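Local coordinates for secreted effector protein SopD (Salmonella typhimurium, PDB 5CPC) that acts in the host cell to alter its physiology, contributing to replication in macrophages and, together with SopB, to membrane fission and macropinosome formation during invasion, at residues E76-I81 and E152-K157; T227-I232 and V290-L295; G239-S244 and H299-H304. One frame throughout, in Å; residues are numbered along the deposited sequence.

Contact 1: residues E76-I81 and E152-K157; sequences EDINKI and EVIGSK
The carboxamide of Asn-79 meets the second helix through its oxygen, OD1, which lies 3.5 Å from Gly-155 CA, while the amide nitrogen is turned off this neighbour. OD1 also stands 3.3 Å from Gly-155 O; both atoms are acceptors, which rules out a direct hydrogen bond, and this carbonyl is served by the hydroxyl of Thr-159. With chi1 at -69°, CG of Asn-79 sits beside its own backbone N, and from there the amide reaches across although CB itself does not point at the other helix. The other flat group, the carboxylate of Glu-152, approaches residues 76-81 by way of a solvent molecule: water 1 donates to Ile-81 O at 3.1 Å and, more weakly, to Glu-152 OE1.

These contacts belong to a steep helix-helix crossing between helix 76-90 and helix 141-160. The axes of the short segments come within 7.7 Å at a signed angle of -108°, and the CA atoms of Asn-79 and Gly-155 are only 4.7 Å apart. Gly-155 turns its bare CA to the other helix, consistent with so close an approach of the two backbones.

Hydrophobic contacts flank the glycine. Ile-78 holds CG1 anti to its N (chi1 -155°) and extends CD1 to Ile-154, touching CG2 at 4.0 Å and CD1 at nearly the same distance, the two side chains crossing at about a right angle. Leu-253 of helix 248-256 touches both isoleucines, extending the apolar patch to a third helix. Ile-81 uses its CG2 branch instead, 3.8 Å from Glu-152 CG, so the methylene part of the glutamate packs on the isoleucine while its carboxylate end lies near the water that binds Ile-81 O, the link to OE1 being weak. Leu-148 and Cys-151 of helix 141-160 also touch Ile-81.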
loop_
_atom_site.group_PDB
_atom_site.type_symbol
_atom_site.label_atom_id
_atom_site.label_comp_id
_atom_site.label_asym_id
_atom_site.label_seq_id
_atom_site.Cartn_x
_atom_site.Cartn_y
_atom_site.Cartn_z
ATOM N N GLU A 76 -5.513 -6.151 -14.959
ATOM C CA GLU A 76 -4.709 -5.859 -16.118
ATOM C C GLU A 76 -3.969 -4.527 -15.838
ATOM O O GLU A 76 -2.764 -4.449 -15.941
ATOM C CB GLU A 76 -5.605 -5.818 -17.481
ATOM N N ASP A 77 -4.696 -3.504 -15.453
ATOM C CA ASP A 77 -4.097 -2.205 -15.061
ATOM C C ASP A 77 -3.077 -2.277 -13.949
ATOM O O ASP A 77 -1.940 -1.807 -14.147
ATOM C CB ASP A 77 -5.169 -1.166 -14.818
ATOM C CG ASP A 77 -6.109 -1.060 -16.009
ATOM O OD1 ASP A 77 -5.859 -0.267 -16.942
ATOM O OD2 ASP A 77 -7.084 -1.825 -16.038
ATOM N N ILE A 78 -3.412 -2.934 -12.825
ATOM C CA ILE A 78 -2.443 -3.005 -11.731
ATOM C C ILE A 78 -1.166 -3.766 -12.131
ATOM O O ILE A 78 -0.069 -3.310 -11.813
ATOM C CB ILE A 78 -3.071 -3.525 -10.345
ATOM C CG1 ILE A 78 -2.253 -3.011 -9.146
ATOM C CG2 ILE A 78 -3.301 -5.066 -10.338
ATOM C CD1 ILE A 78 -2.797 -3.490 -7.752
ATOM N N ASN A 79 -1.272 -4.891 -12.844
ATOM C CA ASN A 79 -0.067 -5.615 -13.343
ATOM C C ASN A 79 0.847 -4.843 -14.303
ATOM O O ASN A 79 2.043 -5.169 -14.446
ATOM C CB ASN A 79 -0.441 -6.975 -13.992
ATOM C CG ASN A 79 -0.941 -8.010 -12.948
ATOM O OD1 ASN A 79 -0.250 -8.320 -11.991
ATOM N ND2 ASN A 79 -2.146 -8.492 -13.128
ATOM N N LYS A 80 0.307 -3.818 -14.957
ATOM C CA LYS A 80 1.167 -3.004 -15.833
ATOM C C LYS A 80 2.330 -2.450 -15.090
ATOM O O LYS A 80 3.408 -2.437 -15.635
ATOM C CB LYS A 80 0.421 -1.871 -16.520
ATOM C CG LYS A 80 -0.496 -2.346 -17.646
ATOM C CD LYS A 80 -1.203 -1.161 -18.336
ATOM C CE LYS A 80 -2.301 -1.666 -19.250
ATOM N NZ LYS A 80 -2.855 -0.519 -20.064
ATOM N N ILE A 81 2.136 -2.098 -13.807
ATOM C CA ILE A 81 3.141 -1.404 -13.072
ATOM C C ILE A 81 4.338 -2.314 -12.873
ATOM O O ILE A 81 5.476 -1.942 -13.235
ATOM C CB ILE A 81 2.629 -0.784 -11.691
ATOM C CG1 ILE A 81 1.358 0.103 -11.792
ATOM C CG2 ILE A 81 3.770 -0.115 -10.965
ATOM C CD1 ILE A 81 1.258 1.127 -12.915
ATOM N N GLU A 152 3.703 -2.468 -7.580
ATOM C CA GLU A 152 4.697 -3.386 -8.128
ATOM C C GLU A 152 4.661 -4.713 -7.371
ATOM O O GLU A 152 4.679 -5.794 -7.999
ATOM C CB GLU A 152 6.122 -2.877 -8.025
ATOM C CG GLU A 152 6.226 -1.387 -8.295
ATOM C CD GLU A 152 7.627 -0.897 -8.630
ATOM O OE1 GLU A 152 7.702 0.206 -9.262
ATOM O OE2 GLU A 152 8.606 -1.620 -8.302
ATOM N N VAL A 153 4.632 -4.630 -6.036
ATOM C CA VAL A 153 4.810 -5.796 -5.223
ATOM C C VAL A 153 3.602 -6.679 -5.402
ATOM O O VAL A 153 3.741 -7.893 -5.641
ATOM C CB VAL A 153 5.133 -5.420 -3.737
ATOM C CG1 VAL A 153 4.930 -6.623 -2.788
ATOM C CG2 VAL A 153 6.546 -4.976 -3.661
ATOM N N ILE A 154 2.419 -6.067 -5.381
ATOM C CA ILE A 154 1.167 -6.784 -5.526
ATOM C C ILE A 154 1.110 -7.478 -6.896
ATOM O O ILE A 154 0.621 -8.632 -7.036
ATOM C CB ILE A 154 -0.031 -5.854 -5.472
ATOM C CG1 ILE A 154 -0.254 -5.312 -4.055
ATOM C CG2 ILE A 154 -1.279 -6.627 -5.817
ATOM C CD1 ILE A 154 -1.446 -4.305 -3.926
ATOM N N GLY A 155 1.571 -6.723 -7.904
ATOM C CA GLY A 155 1.578 -7.177 -9.277
ATOM C C GLY A 155 2.518 -8.342 -9.394
ATOM O O GLY A 155 2.149 -9.362 -9.931
ATOM N N SER A 156 3.695 -8.216 -8.825
ATOM C CA SER A 156 4.628 -9.304 -8.853
ATOM C C SER A 156 4.196 -10.579 -8.094
ATOM O O SER A 156 4.592 -11.680 -8.493
ATOM C CB SER A 156 5.945 -8.822 -8.359
ATOM O OG SER A 156 6.813 -9.890 -8.060
ATOM N N LYS A 157 3.368 -10.458 -7.040
ATOM C CA LYS A 157 2.931 -11.651 -6.313
ATOM C C LYS A 157 1.863 -12.328 -7.103
ATOM O O LYS A 157 1.828 -13.559 -7.160
ATOM C CB LYS A 157 2.421 -11.337 -4.908
ATOM C CG LYS A 157 3.477 -10.714 -4.023
ATOM C CD LYS A 157 4.608 -11.669 -3.727
ATOM C CE LYS A 157 5.531 -10.998 -2.741
ATOM N NZ LYS A 157 6.540 -11.921 -2.194
HETATM O O HOH W 1 7.411 0.438 -12.689
#

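Contact 2: residues T227-I232 and V290-L295; sequences TQFCKI and VILEKL
Two overlapping type I turns, Thr-227 to Cys-230 and Phe-229 to Ile-232, lead into the beta-hairpin of strands 232-237 and 240-245 and turn Phe-229 and Ile-232 onto helix 285-298. The second turn is closed by the bond from Ile-232 N to Phe-229 O, 2.9 Å long. All four touching residues are buried, and no hydrogen bond passes between the segments, so the contact is wholly apolar.

The Phe-229 ring meets two leucines one helical turn apart, each obliquely to its plane. Its CZ lies 3.3 Å from Leu-295 CD1, a short carbon-carbon distance best read with some caution, with the leucine crossing at roughly a right angle. Leu-292 slides past the ring in the opposite direction and brings CD2 to 4.0 Å from Phe-229 CE1. Its other branch serves Ile-232: CD1 of Leu-292 is 4.2 Å from Ile-232 CG2, which stands anti to the isoleucine's backbone N. Leu-215 of helix 209-215 touches both Phe-229 and Leu-295, adding a second helix to the cluster. One face of the aromatic ring is covered from within its own turn, where Gln-228 CB lies 3.6 Å above the plane, over the ring centre.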
loop_
_atom_site.group_PDB
_atom_site.type_symbol
_atom_site.label_atom_id
_atom_site.label_comp_id
_atom_site.label_asym_id
_atom_site.label_seq_id
_atom_site.Cartn_x
_atom_site.Cartn_y
_atom_site.Cartn_z
ATOM N N THR A 227 -5.741 0.285 18.558
ATOM C CA THR A 227 -5.877 0.374 17.094
ATOM C C THR A 227 -6.019 1.780 16.615
ATOM O O THR A 227 -5.952 2.003 15.401
ATOM C CB THR A 227 -7.141 -0.348 16.522
ATOM O OG1 THR A 227 -8.304 0.184 17.171
ATOM C CG2 THR A 227 -7.121 -1.843 16.734
ATOM N N GLN A 228 -6.237 2.726 17.529
ATOM C CA GLN A 228 -6.576 4.115 17.133
ATOM C C GLN A 228 -5.522 4.766 16.254
ATOM O O GLN A 228 -5.814 5.708 15.532
ATOM C CB GLN A 228 -6.684 5.020 18.398
ATOM C CG GLN A 228 -7.602 6.217 18.244
ATOM C CD GLN A 228 -9.053 5.743 18.064
ATOM O OE1 GLN A 228 -9.403 4.662 18.517
ATOM N NE2 GLN A 228 -9.889 6.555 17.410
ATOM N N PHE A 229 -4.270 4.328 16.366
ATOM C CA PHE A 229 -3.169 5.049 15.749
ATOM C C PHE A 229 -2.542 4.371 14.513
ATOM O O PHE A 229 -1.547 4.892 13.978
ATOM C CB PHE A 229 -2.138 5.320 16.847
ATOM C CG PHE A 229 -2.772 5.934 18.071
ATOM C CD1 PHE A 229 -3.400 7.188 17.978
ATOM C CD2 PHE A 229 -2.918 5.204 19.218
ATOM C CE1 PHE A 229 -4.078 7.706 19.029
ATOM C CE2 PHE A 229 -3.550 5.722 20.302
ATOM C CZ PHE A 229 -4.141 6.996 20.233
ATOM N N CYS A 230 -3.113 3.240 14.064
ATOM C CA CYS A 230 -2.555 2.467 12.906
ATOM C C CYS A 230 -2.422 3.269 11.630
ATOM O O CYS A 230 -1.582 2.974 10.822
ATOM C CB CYS A 230 -3.294 1.143 12.651
ATOM S SG CYS A 230 -5.069 1.387 12.146
ATOM N N LYS A 231 -3.188 4.329 11.458
ATOM C CA LYS A 231 -3.007 5.157 10.276
ATOM C C LYS A 231 -2.192 6.417 10.458
ATOM O O LYS A 231 -2.057 7.132 9.520
ATOM C CB LYS A 231 -4.370 5.505 9.676
ATOM C CG LYS A 231 -5.056 4.223 9.123
ATOM C CD LYS A 231 -6.362 4.576 8.425
ATOM C CE LYS A 231 -7.557 4.495 9.411
ATOM N NZ LYS A 231 -8.816 5.124 8.883
ATOM N N ILE A 232 -1.636 6.691 11.644
ATOM C CA ILE A 232 -0.950 7.958 11.845
ATOM C C ILE A 232 0.569 7.844 11.665
ATOM O O ILE A 232 1.216 6.974 12.256
ATOM C CB ILE A 232 -1.267 8.559 13.288
ATOM C CG1 ILE A 232 -2.664 9.151 13.250
ATOM C CG2 ILE A 232 -0.458 9.779 13.624
ATOM C CD1 ILE A 232 -3.592 8.178 13.591
ATOM N N VAL A 290 -2.840 18.325 18.717
ATOM C CA VAL A 290 -2.546 18.638 20.133
ATOM C C VAL A 290 -2.607 17.362 20.938
ATOM O O VAL A 290 -1.747 17.077 21.769
ATOM C CB VAL A 290 -3.581 19.716 20.719
ATOM C CG1 VAL A 290 -3.418 19.924 22.197
ATOM C CG2 VAL A 290 -3.391 21.017 20.050
ATOM N N ILE A 291 -3.636 16.570 20.713
ATOM C CA ILE A 291 -3.799 15.343 21.484
ATOM C C ILE A 291 -2.812 14.216 21.111
ATOM O O ILE A 291 -2.286 13.508 21.957
ATOM C CB ILE A 291 -5.286 14.779 21.253
ATOM C CG1 ILE A 291 -6.343 15.802 21.711
ATOM C CG2 ILE A 291 -5.437 13.481 22.022
ATOM C CD1 ILE A 291 -7.752 15.556 21.166
ATOM N N LEU A 292 -2.588 14.021 19.824
ATOM C CA LEU A 292 -1.538 13.123 19.343
ATOM C C LEU A 292 -0.220 13.482 19.963
ATOM O O LEU A 292 0.518 12.609 20.441
ATOM C CB LEU A 292 -1.454 13.210 17.768
ATOM C CG LEU A 292 -2.719 12.680 17.074
ATOM C CD1 LEU A 292 -2.616 12.792 15.566
ATOM C CD2 LEU A 292 -3.096 11.229 17.466
ATOM N N GLU A 293 0.082 14.773 19.984
ATOM C CA GLU A 293 1.399 15.180 20.534
ATOM C C GLU A 293 1.518 14.739 21.972
ATOM O O GLU A 293 2.604 14.263 22.405
ATOM C CB GLU A 293 1.633 16.702 20.455
ATOM C CG GLU A 293 3.013 17.078 21.015
ATOM C CD GLU A 293 3.164 18.539 21.315
ATOM O OE1 GLU A 293 4.261 19.048 21.079
ATOM O OE2 GLU A 293 2.226 19.202 21.819
ATOM N N LYS A 294 0.389 14.848 22.710
ATOM C CA LYS A 294 0.372 14.489 24.137
ATOM C C LYS A 294 0.610 13.008 24.250
ATOM O O LYS A 294 1.416 12.578 25.059
ATOM C CB LYS A 294 -0.963 14.906 24.795
ATOM C CG LYS A 294 -1.322 14.261 26.186
ATOM C CD LYS A 294 -2.802 14.708 26.756
ATOM C CE LYS A 294 -2.995 16.228 26.930
ATOM N NZ LYS A 294 -3.727 16.967 25.769
ATOM N N LEU A 295 -0.084 12.217 23.446
ATOM C CA LEU A 295 0.081 10.764 23.449
ATOM C C LEU A 295 1.518 10.343 23.035
ATOM O O LEU A 295 2.154 9.461 23.641
ATOM C CB LEU A 295 -0.939 10.164 22.494
ATOM C CG LEU A 295 -2.410 10.285 22.904
ATOM C CD1 LEU A 295 -3.347 9.749 21.802
ATOM C CD2 LEU A 295 -2.542 9.468 24.184
#

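Contact 3: residues G239-S244 and H299-H304; sequences GEVAFS and HERSLH
The backbones stay well apart where Val-241 and Phe-243 face Arg-301 and Leu-303: the strand runs extended, and the CA atoms of Phe-243 and Leu-303 are 10.4 Å from each other, leaving side chains alone to span the distance. Phe-243 does so with CE1, which lies 3.9 Å from Leu-303 CD1. The methyl comes in obliquely to the ring, and the two side chains cross at about a right angle. In Leu-303, chi1 of -56° sets CG beside the backbone N, and an extended second torsion carries CD1 toward the phenylalanine.

Strand 240-245 is the second arm of a beta-hairpin with strand 232-237, and residues 299-304 form the loop that follows helix 285-298. The first arm takes part as well, since Tyr-234 OH bonds to Leu-303 N. Within the loop, Ser-302 forms an ST turn: its OG accepts from His-304 N at 2.8 Å with an N-H...O angle of 160°.

Arg-301 reaches the hairpin at its more solvent-accessible end. Its NH1 is 4.3 Å from Val-241 CG2, a loose contact, oblique to the guanidinium; the stronger partner of that same nitrogen is Glu-236 on the neighbouring strand, in a salt bridge. Tyr-296 of helix 285-298 touches both Val-241 and Arg-301.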
loop_
_atom_site.group_PDB
_atom_site.type_symbol
_atom_site.label_atom_id
_atom_site.label_comp_id
_atom_site.label_asym_id
_atom_site.label_seq_id
_atom_site.Cartn_x
_atom_site.Cartn_y
_atom_site.Cartn_z
ATOM N N GLY A 239 12.717 20.525 15.705
ATOM C CA GLY A 239 12.205 20.684 17.057
ATOM C C GLY A 239 10.695 20.529 17.220
ATOM O O GLY A 239 10.175 20.650 18.308
ATOM N N GLU A 240 9.994 20.235 16.144
ATOM C CA GLU A 240 8.570 20.100 16.197
ATOM C C GLU A 240 8.259 18.664 15.752
ATOM O O GLU A 240 8.974 18.129 14.902
ATOM C CB GLU A 240 7.971 21.039 15.173
ATOM C CG GLU A 240 7.406 22.308 15.713
ATOM C CD GLU A 240 7.070 23.315 14.589
ATOM O OE1 GLU A 240 6.075 23.137 13.853
ATOM O OE2 GLU A 240 7.853 24.260 14.424
ATOM N N VAL A 241 7.188 18.057 16.277
ATOM C CA VAL A 241 6.709 16.768 15.761
ATOM C C VAL A 241 5.498 17.031 14.877
ATOM O O VAL A 241 4.547 17.687 15.294
ATOM C CB VAL A 241 6.250 15.839 16.877
ATOM C CG1 VAL A 241 5.991 14.436 16.311
ATOM C CG2 VAL A 241 7.286 15.835 18.011
ATOM N N ALA A 242 5.537 16.505 13.667
ATOM C CA ALA A 242 4.509 16.746 12.702
ATOM C C ALA A 242 3.773 15.416 12.485
ATOM O O ALA A 242 4.404 14.411 12.153
ATOM C CB ALA A 242 5.183 17.224 11.365
ATOM N N PHE A 243 2.461 15.409 12.679
ATOM C CA PHE A 243 1.616 14.239 12.406
ATOM C C PHE A 243 0.986 14.318 11.064
ATOM O O PHE A 243 0.905 15.420 10.493
ATOM C CB PHE A 243 0.531 14.144 13.468
ATOM C CG PHE A 243 1.094 13.954 14.829
ATOM C CD1 PHE A 243 1.451 12.695 15.263
ATOM C CD2 PHE A 243 1.313 15.045 15.673
ATOM C CE1 PHE A 243 2.079 12.498 16.492
ATOM C CE2 PHE A 243 1.877 14.841 16.974
ATOM C CZ PHE A 243 2.275 13.582 17.358
ATOM N N SER A 244 0.574 13.128 10.587
ATOM C CA SER A 244 -0.031 12.860 9.272
ATOM C C SER A 244 -0.907 11.688 9.357
ATOM O O SER A 244 -0.706 10.836 10.191
ATOM C CB SER A 244 1.055 12.352 8.294
ATOM O OG SER A 244 1.708 13.510 7.957
ATOM N N HIS A 299 4.191 8.267 25.296
ATOM C CA HIS A 299 4.489 6.928 24.922
ATOM C C HIS A 299 5.841 6.797 24.170
ATOM O O HIS A 299 5.934 6.145 23.081
ATOM C CB HIS A 299 3.327 6.371 24.090
ATOM C CG HIS A 299 2.097 6.145 24.891
ATOM N ND1 HIS A 299 1.208 7.154 25.180
ATOM C CD2 HIS A 299 1.614 5.030 25.479
ATOM C CE1 HIS A 299 0.240 6.674 25.940
ATOM N NE2 HIS A 299 0.450 5.384 26.115
ATOM N N GLU A 300 6.879 7.400 24.773
ATOM C CA GLU A 300 8.263 7.182 24.391
ATOM C C GLU A 300 8.430 7.586 22.955
ATOM O O GLU A 300 9.080 6.909 22.215
ATOM C CB GLU A 300 8.696 5.733 24.708
ATOM C CG GLU A 300 8.577 5.492 26.260
ATOM C CD GLU A 300 9.138 4.160 26.786
ATOM O OE1 GLU A 300 9.565 3.280 26.031
ATOM O OE2 GLU A 300 9.148 3.969 28.000
ATOM N N ARG A 301 7.806 8.705 22.582
ATOM C CA ARG A 301 7.888 9.266 21.226
ATOM C C ARG A 301 7.513 8.245 20.155
ATOM O O ARG A 301 8.241 8.044 19.155
ATOM C CB ARG A 301 9.290 9.827 20.957
ATOM C CG ARG A 301 9.750 10.851 21.934
ATOM C CD ARG A 301 11.014 11.676 21.481
ATOM N NE ARG A 301 11.046 12.847 22.343
ATOM C CZ ARG A 301 10.651 14.074 21.992
ATOM N NH1 ARG A 301 10.267 14.342 20.754
ATOM N NH2 ARG A 301 10.677 15.059 22.891
ATOM N N SER A 302 6.393 7.573 20.386
ATOM C CA SER A 302 5.793 6.657 19.420
ATOM C C SER A 302 4.233 6.674 19.592
ATOM O O SER A 302 3.734 6.978 20.703
ATOM C CB SER A 302 6.282 5.286 19.745
ATOM O OG SER A 302 5.698 4.378 18.840
ATOM N N LEU A 303 3.484 6.317 18.552
ATOM C CA LEU A 303 2.073 5.971 18.763
ATOM C C LEU A 303 1.858 4.493 18.584
ATOM O O LEU A 303 0.737 4.014 18.536
ATOM C CB LEU A 303 1.092 6.817 17.939
ATOM C CG LEU A 303 1.199 8.333 18.112
ATOM C CD1 LEU A 303 0.343 9.059 17.082
ATOM C CD2 LEU A 303 0.763 8.707 19.498
ATOM N N HIS A 304 2.948 3.736 18.611
ATOM C CA HIS A 304 2.891 2.280 18.540
ATOM C C HIS A 304 2.642 1.789 19.933
ATOM O O HIS A 304 3.530 1.270 20.624
ATOM C CB HIS A 304 4.175 1.695 17.916
ATOM C CG HIS A 304 4.234 0.198 17.888
ATOM N ND1 HIS A 304 3.110 -0.604 17.822
ATOM C CD2 HIS A 304 5.291 -0.645 17.881
ATOM C CE1 HIS A 304 3.467 -1.874 17.829
ATOM N NE2 HIS A 304 4.788 -1.925 17.848
#

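Contact 1 lies about 32 Å, centre to centre, from contact 2 and 33 Å from contact 3, on the opposite side of the chain's centre; it joins two helices of its own and shares no element with them. Contacts 2 and 3 are about 8 Å apart and touch: Phe-243 CE2 lies 3.5 Å from Glu-293 N, placing the hairpin's aromatic ring on helix 285-298. Contact 2 joins the turns leading into the hairpin to that helix, and contact 3 joins the hairpin's second strand to the loop after it. Contact 2 is buried and purely apolar; contact 3 runs from a buried aromatic end to an exposed charged one. Contact 1, also buried, mixes isoleucine packing with close backbone approach and a water that bridges weakly.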